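Local coordinates for protein immunomodulatory active chitinase (Trichuris suis, PDB 6G9C) that displays immunomodulatory properties and, as a family 18 glycosidase, probably binds and hydrolyses chitin, at residues A[234-239]-A[350-355]; A[272-277]-A[388-393]; A[312-317]-A[333-338]; A[322-327]-A[342-347]. One frame throughout, in Å; residues are numbered along the deposited sequence.

In the fold
Contacts 1 and 2 lie next to strand 268-281 and helix 347-360, whereas contacts 3 and 4 build on the antiparallel strands 323-327, 332-337 and 340-343, through which they interlock. The first two are buried. Contact 2 packs against helix 347-360, which carries one segment of contact 1: M350 and I354 there touch L272, L390 and L393. Their chemistry differs, since contact 2 meets through apolar groups whereas contact 1 encloses a lysine charge that D345 of contact 4 balances. Contacts 3 and 4 lie farther out and are partly buried. Each combines two buried residues with a partly exposed cationic side chain, bonded to an amide in contact 3 and to a carboxylate in contact 4.

Contact 1 (A[234-239]-A[350-355]); sequences SPLYSR and MKAKIN
K353 meets S234 end-on, its side chain stretched from the helix to the backbone of a long loop. CG lies anti to the lysine's own carbonyl carbon (chi1 -70°), and with the chain extended beyond it the ammonium group is carried past L236 to the loop. There K353 NZ donates to S234 O at 2.7 Å, in the carbonyl plane and on a lone pair, with a C=O...N angle of 144°. A weak bond of 3.3 Å also links K353 NZ to S234 OG. One water bridges the same pair, accepting from K353 NZ at 3.0 Å and donating to S234 OG at 2.7 Å. Outside the two segments D345 forms a salt bridge with this ammonium group, and S234 OG is bonded to the carbonyl oxygen of C219. The buried charge is therefore met by several oxygens, which fixes its position and would be expected to favour the protonated form.

L236 runs past K353 in the opposite direction, from loop to helix. Its two methyls divide the contact: CD1 of L236 lies 4.1 Å from CG of K353, while CD2 of L236 comes to 4.1 Å from A352 O and 4.4 Å from CB of A352. Within the loop, CG of L236 sits over the centre of a face of the Y237 ring.

The loop follows strand 214-218 and leads to helix 251-261, where V251 packs on both S234 and L236. Helix 347-360 is held beyond the contact by M350 and I354, which reach strand 268-281 and helix 392-398.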
loop_
_atom_site.group_PDB
_atom_site.type_symbol
_atom_site.label_atom_id
_atom_site.label_comp_id
_atom_site.label_asym_id
_atom_site.label_seq_id
_atom_site.Cartn_x
_atom_site.Cartn_y
_atom_site.Cartn_z
ATOM N N SER A 234 21.144 29.138 -6.993
ATOM C CA SER A 234 20.594 28.459 -8.169
ATOM C C SER A 234 20.036 29.497 -9.125
ATOM O O SER A 234 18.816 29.703 -9.212
ATOM C CB SER A 234 19.526 27.441 -7.754
ATOM O OG SER A 234 19.052 26.676 -8.854
ATOM N N PRO A 235 20.904 30.199 -9.854
ATOM C CA PRO A 235 20.412 31.194 -10.807
ATOM C C PRO A 235 19.809 30.507 -12.013
ATOM O O PRO A 235 20.337 29.506 -12.505
ATOM C CB PRO A 235 21.670 31.983 -11.187
ATOM C CG PRO A 235 22.803 31.006 -11.001
ATOM C CD PRO A 235 22.380 30.059 -9.892
ATOM N N LEU A 236 18.686 31.050 -12.484
ATOM C CA LEU A 236 18.091 30.531 -13.710
ATOM C C LEU A 236 18.964 30.856 -14.916
ATOM O O LEU A 236 19.210 29.986 -15.759
ATOM C CB LEU A 236 16.677 31.092 -13.903
ATOM C CG LEU A 236 15.971 30.657 -15.195
ATOM C CD1 LEU A 236 15.934 29.135 -15.302
ATOM C CD2 LEU A 236 14.563 31.240 -15.261
ATOM N N TYR A 237 19.450 32.098 -15.007
ATOM C CA TYR A 237 20.333 32.517 -16.084
ATOM C C TYR A 237 21.622 33.096 -15.522
ATOM O O TYR A 237 21.696 33.500 -14.359
ATOM C CB TYR A 237 19.700 33.589 -16.977
ATOM C CG TYR A 237 18.291 33.321 -17.425
ATOM C CD1 TYR A 237 18.027 32.422 -18.449
ATOM C CD2 TYR A 237 17.219 33.999 -16.846
ATOM C CE1 TYR A 237 16.734 32.194 -18.877
ATOM C CE2 TYR A 237 15.924 33.778 -17.267
ATOM C CZ TYR A 237 15.689 32.876 -18.281
ATOM O OH TYR A 237 14.402 32.652 -18.705
ATOM N N SER A 238 22.627 33.184 -16.392
ATOM C CA SER A 238 23.865 33.863 -16.048
ATOM C C SER A 238 23.641 35.371 -15.958
ATOM O O SER A 238 22.696 35.925 -16.523
ATOM C CB SER A 238 24.946 33.572 -17.086
ATOM O OG SER A 238 24.553 34.068 -18.350
ATOM N N ARG A 239 24.532 36.036 -15.232
ATOM C CA ARG A 239 24.495 37.481 -15.068
ATOM C C ARG A 239 25.696 38.098 -15.769
ATOM O O ARG A 239 26.770 37.496 -15.831
ATOM C CB ARG A 239 24.504 37.874 -13.588
ATOM C CG ARG A 239 23.736 36.932 -12.683
ATOM C CD ARG A 239 23.944 37.315 -11.224
ATOM N NE ARG A 239 23.401 38.637 -10.912
ATOM C CZ ARG A 239 24.129 39.691 -10.542
ATOM N NH1 ARG A 239 25.451 39.595 -10.435
ATOM N NH2 ARG A 239 23.526 40.846 -10.272
ATOM N N MET A 350 10.540 30.374 -8.263
ATOM C CA MET A 350 9.989 29.082 -8.675
ATOM C C MET A 350 9.063 29.241 -9.870
ATOM O O MET A 350 9.064 28.405 -10.784
ATOM C CB MET A 350 9.235 28.431 -7.518
ATOM C CG MET A 350 10.103 28.075 -6.341
ATOM S SD MET A 350 11.023 26.569 -6.644
ATOM C CE MET A 350 10.255 25.518 -5.423
ATOM N N LYS A 351 8.262 30.314 -9.874
ATOM C CA LYS A 351 7.369 30.587 -10.992
ATOM C C LYS A 351 8.152 30.741 -12.282
ATOM O O LYS A 351 7.780 30.186 -13.325
ATOM C CB LYS A 351 6.563 31.868 -10.724
ATOM C CG LYS A 351 5.108 31.676 -10.466
ATOM C CD LYS A 351 4.447 33.006 -10.040
ATOM C CE LYS A 351 4.688 34.129 -11.044
ATOM N NZ LYS A 351 4.025 35.413 -10.629
ATOM N N ALA A 352 9.221 31.538 -12.239
ATOM C CA ALA A 352 10.009 31.762 -13.442
ATOM C C ALA A 352 10.646 30.463 -13.918
ATOM O O ALA A 352 10.603 30.141 -15.111
ATOM C CB ALA A 352 11.069 32.831 -13.180
ATOM N N LYS A 353 11.215 29.688 -12.988
ATOM C CA LYS A 353 11.903 28.449 -13.348
ATOM C C LYS A 353 10.934 27.401 -13.896
ATOM O O LYS A 353 11.208 26.763 -14.918
ATOM C CB LYS A 353 12.649 27.906 -12.131
ATOM C CG LYS A 353 13.860 28.760 -11.751
ATOM C CD LYS A 353 14.478 28.287 -10.446
ATOM C CE LYS A 353 15.821 28.965 -10.205
ATOM N NZ LYS A 353 16.387 28.603 -8.868
ATOM N N ILE A 354 9.800 27.202 -13.219
ATOM C CA ILE A 354 8.850 26.174 -13.644
ATOM C C ILE A 354 8.186 26.552 -14.965
ATOM O O ILE A 354 7.924 25.687 -15.812
ATOM C CB ILE A 354 7.819 25.919 -12.529
ATOM C CG1 ILE A 354 8.535 25.377 -11.289
ATOM C CG2 ILE A 354 6.740 24.928 -12.985
ATOM C CD1 ILE A 354 7.648 25.226 -10.083
ATOM N N ASN A 355 7.874 27.839 -15.157
ATOM C CA ASN A 355 7.366 28.281 -16.452
ATOM C C ASN A 355 8.430 28.133 -17.532
ATOM O O ASN A 355 8.114 27.817 -18.685
ATOM C CB ASN A 355 6.886 29.732 -16.369
ATOM C CG ASN A 355 5.503 29.855 -15.762
ATOM O OD1 ASN A 355 4.566 29.164 -16.163
ATOM N ND2 ASN A 355 5.368 30.743 -14.791
HETATM O O HOH W 1 16.629 25.742 -9.552
#

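Contact 2 (A[272-277]-A[388-393]). With EDO (1,2-ethanediol), chain D.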
loop_
_atom_site.group_PDB
_atom_site.type_symbol
_atom_site.label_atom_id
_atom_site.label_comp_id
_atom_site.label_asym_id
_atom_site.label_seq_id
_atom_site.Cartn_x
_atom_site.Cartn_y
_atom_site.Cartn_z
ATOM N N LEU A 272 14.951 22.059 -8.122
ATOM C CA LEU A 272 14.472 23.317 -7.532
ATOM C C LEU A 272 14.775 23.295 -6.040
ATOM O O LEU A 272 14.241 22.428 -5.316
ATOM C CB LEU A 272 12.969 23.522 -7.756
ATOM C CG LEU A 272 12.435 23.391 -9.183
ATOM C CD1 LEU A 272 10.923 23.465 -9.157
ATOM C CD2 LEU A 272 13.005 24.467 -10.082
ATOM N N PRO A 273 15.614 24.194 -5.533
ATOM C CA PRO A 273 15.902 24.205 -4.092
ATOM C C PRO A 273 14.825 24.958 -3.329
ATOM O O PRO A 273 14.379 26.021 -3.758
ATOM C CB PRO A 273 17.235 24.955 -4.009
ATOM C CG PRO A 273 17.215 25.870 -5.199
ATOM C CD PRO A 273 16.431 25.175 -6.275
ATOM N N THR A 274 14.426 24.422 -2.169
ATOM C CA THR A 274 13.553 25.174 -1.260
ATOM C C THR A 274 14.316 25.694 -0.051
ATOM O O THR A 274 13.695 26.183 0.907
ATOM C CB THR A 274 12.363 24.327 -0.799
ATOM O OG1 THR A 274 12.835 23.092 -0.248
ATOM C CG2 THR A 274 11.409 24.054 -1.959
ATOM N N TYR A 275 15.645 25.581 -0.072
ATOM C CA TYR A 275 16.559 26.166 0.895
ATOM C C TYR A 275 17.352 27.272 0.216
ATOM O O TYR A 275 17.330 27.431 -1.012
ATOM C CB TYR A 275 17.527 25.123 1.472
ATOM C CG TYR A 275 18.457 24.623 0.385
ATOM C CD1 TYR A 275 18.021 23.670 -0.524
ATOM C CD2 TYR A 275 19.717 25.175 0.210
ATOM C CE1 TYR A 275 18.844 23.230 -1.568
ATOM C CE2 TYR A 275 20.547 24.750 -0.829
ATOM C CZ TYR A 275 20.092 23.785 -1.713
ATOM O OH TYR A 275 20.887 23.378 -2.740
ATOM N N GLY A 276 18.059 28.042 1.050
ATOM C CA GLY A 276 19.005 29.023 0.567
ATOM C C GLY A 276 20.357 28.823 1.233
ATOM O O GLY A 276 20.511 28.003 2.144
ATOM N N ARG A 277 21.337 29.597 0.762
ATOM C CA ARG A 277 22.692 29.560 1.302
ATOM C C ARG A 277 23.099 30.961 1.710
ATOM O O ARG A 277 22.668 31.948 1.104
ATOM C CB ARG A 277 23.706 29.011 0.300
ATOM C CG ARG A 277 23.438 27.567 -0.070
ATOM C CD ARG A 277 24.618 26.884 -0.751
ATOM N NE ARG A 277 24.331 25.452 -0.826
ATOM C CZ ARG A 277 24.564 24.588 0.154
ATOM N NH1 ARG A 277 25.155 24.990 1.274
ATOM N NH2 ARG A 277 24.225 23.314 -0.001
ATOM N N TYR A 388 2.729 24.626 1.565
ATOM C CA TYR A 388 3.632 24.375 0.446
ATOM C C TYR A 388 3.518 25.469 -0.615
ATOM O O TYR A 388 3.186 25.177 -1.778
ATOM C CB TYR A 388 3.358 23.010 -0.168
ATOM C CG TYR A 388 3.636 21.833 0.727
ATOM C CD1 TYR A 388 4.932 21.338 0.858
ATOM C CD2 TYR A 388 2.591 21.189 1.419
ATOM C CE1 TYR A 388 5.199 20.255 1.652
ATOM C CE2 TYR A 388 2.849 20.094 2.229
ATOM C CZ TYR A 388 4.164 19.628 2.325
ATOM O OH TYR A 388 4.458 18.538 3.113
ATOM N N PRO A 389 3.733 26.742 -0.259
ATOM C CA PRO A 389 3.633 27.799 -1.280
ATOM C C PRO A 389 4.617 27.603 -2.427
ATOM O O PRO A 389 4.316 27.972 -3.570
ATOM C CB PRO A 389 3.930 29.083 -0.488
ATOM C CG PRO A 389 4.763 28.617 0.674
ATOM C CD PRO A 389 4.210 27.264 1.033
ATOM N N LEU A 390 5.784 27.026 -2.151
ATOM C CA LEU A 390 6.761 26.783 -3.209
ATOM C C LEU A 390 6.437 25.515 -3.996
ATOM O O LEU A 390 6.314 25.549 -5.226
ATOM C CB LEU A 390 8.174 26.677 -2.621
ATOM C CG LEU A 390 8.688 27.872 -1.821
ATOM C CD1 LEU A 390 10.187 27.763 -1.603
ATOM C CD2 LEU A 390 8.340 29.154 -2.532
ATOM N N ILE A 391 6.294 24.386 -3.303
ATOM C CA ILE A 391 6.227 23.105 -4.004
ATOM C C ILE A 391 4.907 22.945 -4.762
ATOM O O ILE A 391 4.873 22.309 -5.825
ATOM C CB ILE A 391 6.497 21.964 -3.002
ATOM C CG1 ILE A 391 7.903 22.133 -2.421
ATOM C CG2 ILE A 391 6.410 20.592 -3.674
ATOM C CD1 ILE A 391 8.221 21.186 -1.305
ATOM N N SER A 392 3.812 23.556 -4.270
ATOM C CA SER A 392 2.536 23.526 -4.987
ATOM C C SER A 392 2.644 24.024 -6.419
ATOM O O SER A 392 1.793 23.675 -7.247
ATOM C CB SER A 392 1.474 24.398 -4.284
ATOM O OG SER A 392 1.263 23.979 -2.955
ATOM N N LEU A 393 3.644 24.862 -6.717
ATOM C CA LEU A 393 3.756 25.450 -8.049
ATOM C C LEU A 393 4.011 24.405 -9.126
ATOM O O LEU A 393 3.716 24.659 -10.296
ATOM C CB LEU A 393 4.875 26.498 -8.067
ATOM C CG LEU A 393 4.543 27.762 -7.249
ATOM C CD1 LEU A 393 5.759 28.662 -7.104
ATOM C CD2 LEU A 393 3.397 28.514 -7.877
HETATM C C1 EDO D . 21.208 18.893 -1.815
HETATM O O1 EDO D . 22.256 18.164 -2.446
HETATM C C2 EDO D . 21.582 20.369 -1.700
HETATM O O2 EDO D . 22.870 20.505 -1.092
#
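The backbones of T274 and L390 approach to 7.2 Å between their CA atoms, at a break in strand 268-281 of the family 18 TIM barrel. Residues on either side of T274 are extended, but T274 itself has a psi of only 9°, and the strand resumes at Y275. The opposing segment is compact: residues 389-391 coil as a helix would, though the repeating helical bonds are missing, on the way into the last helix of the modelled chain.

The side-chain contact is entirely apolar and rests on one methyl. CG2 of T274 lies 3.9 Å from CD1 of L390 and 4.0 Å from CG1 of I391. The L390 and T274 side chains run antiparallel alongside each other, whereas I391 crosses the threonine at about a right angle. With T274 CG2 beside its backbone N, OG1 falls between N and the carbonyl carbon (chi1 53°), which separates the two branches: the methyl faces the leucine and isoleucine while the hydroxyl bonds to the carbonyl oxygen of T369. The backbone nitrogens of L390 and I391 are bonded to the carboxylate of D373, which tethers this part of the backbone.

Y275 leaves the backbone away from the second segment. Its hydroxyl and the NE of R277 share D221, beside a 1,2-ethanediol, probably from the crystallisation liquor, that is hydrogen-bonded to D221 and only weakly to R277 (NH2 to O2 of the diol, 3.3 Å).

In the second segment Y388 O takes two donors from opposite faces of its carbonyl plane, S392 N at 3.0 Å and S392 OG at 2.6 Å.

Contact 3 (A[312-317]-A[333-338])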
loop_
_atom_site.group_PDB
_atom_site.type_symbol
_atom_site.label_atom_id
_atom_site.label_comp_id
_atom_site.label_asym_id
_atom_site.label_seq_id
_atom_site.Cartn_x
_atom_site.Cartn_y
_atom_site.Cartn_z
ATOM N N TYR A 312 11.034 28.606 4.917
ATOM C CA TYR A 312 10.170 29.093 5.989
ATOM C C TYR A 312 10.951 29.931 7.003
ATOM O O TYR A 312 10.381 30.823 7.642
ATOM C CB TYR A 312 9.424 27.926 6.653
ATOM C CG TYR A 312 10.251 26.883 7.384
ATOM C CD1 TYR A 312 10.696 27.101 8.692
ATOM C CD2 TYR A 312 10.540 25.648 6.789
ATOM C CE1 TYR A 312 11.427 26.129 9.376
ATOM C CE2 TYR A 312 11.269 24.677 7.469
ATOM C CZ TYR A 312 11.709 24.919 8.758
ATOM O OH TYR A 312 12.439 23.951 9.436
ATOM N N GLU A 313 12.253 29.678 7.150
ATOM C CA GLU A 313 13.077 30.521 8.011
ATOM C C GLU A 313 13.301 31.892 7.384
ATOM O O GLU A 313 13.375 32.901 8.095
ATOM C CB GLU A 313 14.416 29.837 8.288
ATOM C CG GLU A 313 14.391 28.814 9.406
ATOM C CD GLU A 313 15.675 28.002 9.443
ATOM O OE1 GLU A 313 16.400 28.011 8.426
ATOM O OE2 GLU A 313 15.963 27.369 10.481
ATOM N N VAL A 314 13.431 31.945 6.055
ATOM C CA VAL A 314 13.449 33.238 5.369
ATOM C C VAL A 314 12.163 34.000 5.658
ATOM O O VAL A 314 12.183 35.208 5.928
ATOM C CB VAL A 314 13.657 33.051 3.853
ATOM C CG1 VAL A 314 13.367 34.376 3.110
ATOM C CG2 VAL A 314 15.079 32.518 3.558
ATOM N N CYS A 315 11.021 33.309 5.612
ATOM C CA CYS A 315 9.761 33.975 5.926
ATOM C C CYS A 315 9.792 34.580 7.322
ATOM O O CYS A 315 9.334 35.714 7.528
ATOM C CB CYS A 315 8.611 32.979 5.796
ATOM S SG CYS A 315 8.061 32.750 4.101
ATOM N N GLN A 316 10.319 33.830 8.295
ATOM C CA GLN A 316 10.450 34.339 9.659
ATOM C C GLN A 316 11.304 35.601 9.692
ATOM O O GLN A 316 10.989 36.554 10.412
ATOM C CB GLN A 316 11.038 33.248 10.559
ATOM C CG GLN A 316 10.992 33.514 12.061
ATOM C CD GLN A 316 11.140 32.233 12.886
ATOM O OE1 GLN A 316 10.182 31.761 13.504
ATOM N NE2 GLN A 316 12.344 31.670 12.896
ATOM N N LYS A 317 12.383 35.641 8.905
ATOM C CA LYS A 317 13.229 36.836 8.901
ATOM C C LYS A 317 12.582 38.000 8.158
ATOM O O LYS A 317 12.749 39.159 8.560
ATOM C CB LYS A 317 14.599 36.504 8.300
ATOM C CG LYS A 317 15.442 35.590 9.180
ATOM C CD LYS A 317 16.821 35.375 8.578
ATOM C CE LYS A 317 17.710 34.574 9.516
ATOM N NZ LYS A 317 17.754 35.195 10.876
ATOM N N PRO A 333 15.747 35.819 -5.673
ATOM C CA PRO A 333 15.854 36.848 -4.638
ATOM C C PRO A 333 17.040 36.617 -3.725
ATOM O O PRO A 333 17.565 35.500 -3.643
ATOM C CB PRO A 333 14.543 36.685 -3.869
ATOM C CG PRO A 333 14.351 35.200 -3.903
ATOM C CD PRO A 333 14.826 34.744 -5.264
ATOM N N TYR A 334 17.484 37.667 -3.045
ATOM C CA TYR A 334 18.381 37.479 -1.927
ATOM C C TYR A 334 17.869 38.287 -0.745
ATOM O O TYR A 334 17.023 39.176 -0.890
ATOM C CB TYR A 334 19.839 37.815 -2.286
ATOM C CG TYR A 334 20.178 39.247 -2.652
ATOM C CD1 TYR A 334 20.604 40.151 -1.684
ATOM C CD2 TYR A 334 20.157 39.666 -3.979
ATOM C CE1 TYR A 334 20.968 41.449 -2.024
ATOM C CE2 TYR A 334 20.537 40.956 -4.332
ATOM C CZ TYR A 334 20.929 41.844 -3.345
ATOM O OH TYR A 334 21.281 43.121 -3.689
ATOM N N LEU A 335 18.353 37.918 0.437
ATOM C CA LEU A 335 17.875 38.461 1.700
ATOM C C LEU A 335 19.052 39.047 2.459
ATOM O O LEU A 335 20.118 38.420 2.538
ATOM C CB LEU A 335 17.200 37.368 2.537
ATOM C CG LEU A 335 16.374 37.878 3.713
ATOM C CD1 LEU A 335 15.014 38.285 3.196
ATOM C CD2 LEU A 335 16.236 36.826 4.792
ATOM N N VAL A 336 18.869 40.246 2.997
ATOM C CA VAL A 336 19.884 40.905 3.811
ATOM C C VAL A 336 19.263 41.260 5.152
ATOM O O VAL A 336 18.189 41.875 5.201
ATOM C CB VAL A 336 20.443 42.164 3.127
ATOM C CG1 VAL A 336 21.624 42.701 3.923
ATOM C CG2 VAL A 336 20.844 41.864 1.688
ATOM N N GLN A 337 19.947 40.891 6.237
ATOM C CA GLN A 337 19.509 41.241 7.590
ATOM C C GLN A 337 20.767 41.522 8.405
ATOM O O GLN A 337 21.444 40.584 8.842
ATOM C CB GLN A 337 18.684 40.112 8.193
ATOM C CG GLN A 337 18.084 40.387 9.557
ATOM C CD GLN A 337 17.476 39.127 10.163
ATOM O OE1 GLN A 337 18.143 38.090 10.281
ATOM N NE2 GLN A 337 16.211 39.204 10.528
ATOM N N GLY A 338 21.081 42.804 8.594
ATOM C CA GLY A 338 22.338 43.149 9.246
ATOM C C GLY A 338 23.491 42.691 8.373
ATOM O O GLY A 338 23.555 43.014 7.181
#
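K317 and Q337 supply the polar half of this contact, a single hydrogen bond of 3.0 Å from K317 NZ to Q337 OE1. The donor lies in the carbonyl plane of the amide, on a lone pair, with a C=O...N angle of 140°. The side chains of K317 and Q337 lie roughly perpendicular. Q337 is extended beyond CG, whereas K317 is straight as far as CE and then bends (chi4 -53°), which turns its nitrogen back to the amide oxygen. The methylenes of K317 pass along the same amide, with CD of K317 3.5 Å from OE1 of Q337.

Apolar contacts centre on one methyl of L335, which fits between two helical side chains one turn apart. CD2 of L335 lies 3.9 Å from CB of K317 and 4.1 Å from CG1 of V314. Thus K317 serves both halves, its inner methylenes resting on leucine and its end on the amide, where both residues are partly exposed.

The axes of helix segment 312-317 and strand segment 333-337 approach to 10.2 Å at 48°, so the helix lies aslant to that strand. I309 of strand 308-310, just before the helix in the chain, touches V314 and K317, F342 of strand 340-343 also touches K317, and the disulfide of C315 with C380 ties the helix to the segment following strand 364-368.

Contact 4 (A[322-327]-A[342-347])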
loop_
_atom_site.group_PDB
_atom_site.type_symbol
_atom_site.label_atom_id
_atom_site.label_comp_id
_atom_site.label_asym_id
_atom_site.label_seq_id
_atom_site.Cartn_x
_atom_site.Cartn_y
_atom_site.Cartn_z
ATOM N N ALA A 322 13.779 41.796 7.695
ATOM C CA ALA A 322 14.841 41.592 6.725
ATOM C C ALA A 322 14.465 42.203 5.377
ATOM O O ALA A 322 13.289 42.328 5.028
ATOM C CB ALA A 322 15.138 40.097 6.561
ATOM N N LYS A 323 15.481 42.583 4.612
ATOM C CA LYS A 323 15.291 43.217 3.315
ATOM C C LYS A 323 15.409 42.172 2.215
ATOM O O LYS A 323 16.389 41.421 2.167
ATOM C CB LYS A 323 16.315 44.330 3.089
ATOM C CG LYS A 323 16.240 44.968 1.701
ATOM C CD LYS A 323 17.304 46.055 1.499
ATOM C CE LYS A 323 18.691 45.548 1.874
ATOM N NZ LYS A 323 19.806 46.380 1.339
ATOM N N ARG A 324 14.413 42.128 1.338
ATOM C CA ARG A 324 14.438 41.274 0.162
ATOM C C ARG A 324 14.823 42.105 -1.056
ATOM O O ARG A 324 14.333 43.225 -1.233
ATOM C CB ARG A 324 13.064 40.628 -0.041
ATOM C CG ARG A 324 12.888 39.872 -1.345
ATOM C CD ARG A 324 11.489 39.296 -1.430
ATOM N NE ARG A 324 11.276 38.453 -2.601
ATOM C CZ ARG A 324 10.941 38.925 -3.800
ATOM N NH1 ARG A 324 10.809 40.237 -3.982
ATOM N NH2 ARG A 324 10.740 38.089 -4.812
ATOM N N VAL A 325 15.711 41.563 -1.884
ATOM C CA VAL A 325 16.076 42.163 -3.161
ATOM C C VAL A 325 15.810 41.147 -4.262
ATOM O O VAL A 325 16.203 39.982 -4.147
ATOM C CB VAL A 325 17.548 42.615 -3.194
ATOM C CG1 VAL A 325 17.885 43.185 -4.575
ATOM C CG2 VAL A 325 17.830 43.634 -2.100
ATOM N N TRP A 326 15.149 41.587 -5.329
ATOM C CA TRP A 326 14.903 40.743 -6.493
ATOM C C TRP A 326 16.011 40.982 -7.514
ATOM O O TRP A 326 16.240 42.125 -7.926
ATOM C CB TRP A 326 13.533 41.052 -7.107
ATOM C CG TRP A 326 13.236 40.288 -8.381
ATOM C CD1 TRP A 326 13.160 40.795 -9.652
ATOM C CD2 TRP A 326 12.951 38.892 -8.491
ATOM N NE1 TRP A 326 12.864 39.786 -10.546
ATOM C CE2 TRP A 326 12.727 38.614 -9.855
ATOM C CE3 TRP A 326 12.880 37.843 -7.567
ATOM C CZ2 TRP A 326 12.436 37.328 -10.316
ATOM C CZ3 TRP A 326 12.587 36.571 -8.026
ATOM C CH2 TRP A 326 12.364 36.326 -9.390
ATOM N N ASP A 327 16.704 39.920 -7.916
ATOM C CA ASP A 327 17.714 40.007 -8.974
ATOM C C ASP A 327 17.076 39.525 -10.270
ATOM O O ASP A 327 16.963 38.323 -10.501
ATOM C CB ASP A 327 18.949 39.178 -8.639
ATOM C CG ASP A 327 20.041 39.339 -9.678
ATOM O OD1 ASP A 327 20.582 40.464 -9.781
ATOM O OD2 ASP A 327 20.343 38.355 -10.395
ATOM N N PHE A 342 21.647 36.090 2.304
ATOM C CA PHE A 342 21.244 34.773 1.831
ATOM C C PHE A 342 20.760 34.861 0.396
ATOM O O PHE A 342 19.961 35.737 0.060
ATOM C CB PHE A 342 20.114 34.172 2.676
ATOM C CG PHE A 342 20.393 34.117 4.145
ATOM C CD1 PHE A 342 20.048 35.183 4.974
ATOM C CD2 PHE A 342 20.924 32.968 4.716
ATOM C CE1 PHE A 342 20.288 35.121 6.338
ATOM C CE2 PHE A 342 21.155 32.904 6.090
ATOM C CZ PHE A 342 20.837 33.969 6.889
ATOM N N SER A 343 21.212 33.935 -0.435
ATOM C CA SER A 343 20.574 33.694 -1.718
ATOM C C SER A 343 19.579 32.551 -1.542
ATOM O O SER A 343 19.914 31.526 -0.948
ATOM C CB SER A 343 21.621 33.342 -2.774
ATOM O OG SER A 343 21.025 32.661 -3.865
ATOM N N TYR A 344 18.360 32.716 -2.036
ATOM C CA TYR A 344 17.357 31.689 -1.788
ATOM C C TYR A 344 16.411 31.635 -2.979
ATOM O O TYR A 344 16.625 32.303 -3.990
ATOM C CB TYR A 344 16.595 31.945 -0.472
ATOM C CG TYR A 344 15.697 33.167 -0.454
ATOM C CD1 TYR A 344 16.230 34.456 -0.388
ATOM C CD2 TYR A 344 14.306 33.030 -0.461
ATOM C CE1 TYR A 344 15.404 35.573 -0.351
ATOM C CE2 TYR A 344 13.470 34.147 -0.426
ATOM C CZ TYR A 344 14.025 35.413 -0.383
ATOM O OH TYR A 344 13.196 36.520 -0.337
ATOM N N ASP A 345 15.383 30.794 -2.867
ATOM C CA ASP A 345 14.344 30.705 -3.887
ATOM C C ASP A 345 12.971 30.899 -3.255
ATOM O O ASP A 345 12.738 30.531 -2.098
ATOM C CB ASP A 345 14.417 29.360 -4.637
ATOM C CG ASP A 345 15.415 29.406 -5.789
ATOM O OD1 ASP A 345 16.621 29.186 -5.537
ATOM O OD2 ASP A 345 14.994 29.698 -6.932
ATOM N N ASP A 346 12.064 31.505 -4.013
ATOM C CA ASP A 346 10.760 31.841 -3.464
ATOM C C ASP A 346 9.707 31.615 -4.542
ATOM O O ASP A 346 9.982 31.014 -5.586
ATOM C CB ASP A 346 10.778 33.270 -2.896
ATOM C CG ASP A 346 10.874 34.365 -3.975
ATOM O OD1 ASP A 346 11.050 34.059 -5.176
ATOM O OD2 ASP A 346 10.762 35.561 -3.599
ATOM N N VAL A 347 8.489 32.109 -4.292
ATOM C CA VAL A 347 7.405 31.859 -5.240
ATOM C C VAL A 347 7.729 32.471 -6.597
ATOM O O VAL A 347 7.505 31.849 -7.643
ATOM C CB VAL A 347 6.058 32.370 -4.700
ATOM C CG1 VAL A 347 5.016 32.248 -5.784
ATOM C CG2 VAL A 347 5.626 31.560 -3.481
#
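R324 lays its aliphatic chain across the hydroxyl end of Y344, the two side chains at about a right angle. OH of Y344 is 3.4 Å from CD of R324 and 3.5 Å from CG of the same arginine, and the guanidinium plane stands 75° to the tyrosine ring. R324 leaves its strand with CG anti to the backbone N (chi1 171°) and stays extended as far as NE, which brings the guanidinium beyond the tyrosine to D346.

There the arginine offers its side, NE and NH2 together, to a single carboxylate oxygen. The shorter bond of the salt bridge runs from R324 NH2 to D346 OD2, 2.8 Å long, and uses the syn lone pair. The other, 3.1 Å from R324 NE to D346 OD2, meets the oxygen nearly along its C-O axis. The acceptor lies almost in the guanidinium plane, and carboxylate and guanidinium are nearly coplanar, 22° apart. Two bonds to one atom fix how the arginine end is turned.

W326, two residues along the strand, adds a looser touch: its CZ3 comes to 4.1 Å from D346 OD1, while its NE1 is bonded to D328. Both V314 and P333 pack on Y344.

D346 is the N-cap residue of helix 347-360, and through OD1 its carboxylate caps a backbone N there. Arginine and helix start would both be expected to stabilise its negative charge, and R324 joins strand 323-327 to the cap. S349 OG is bonded to D346 N, the reciprocal bond expected of a capping box at the start of helix 347-360.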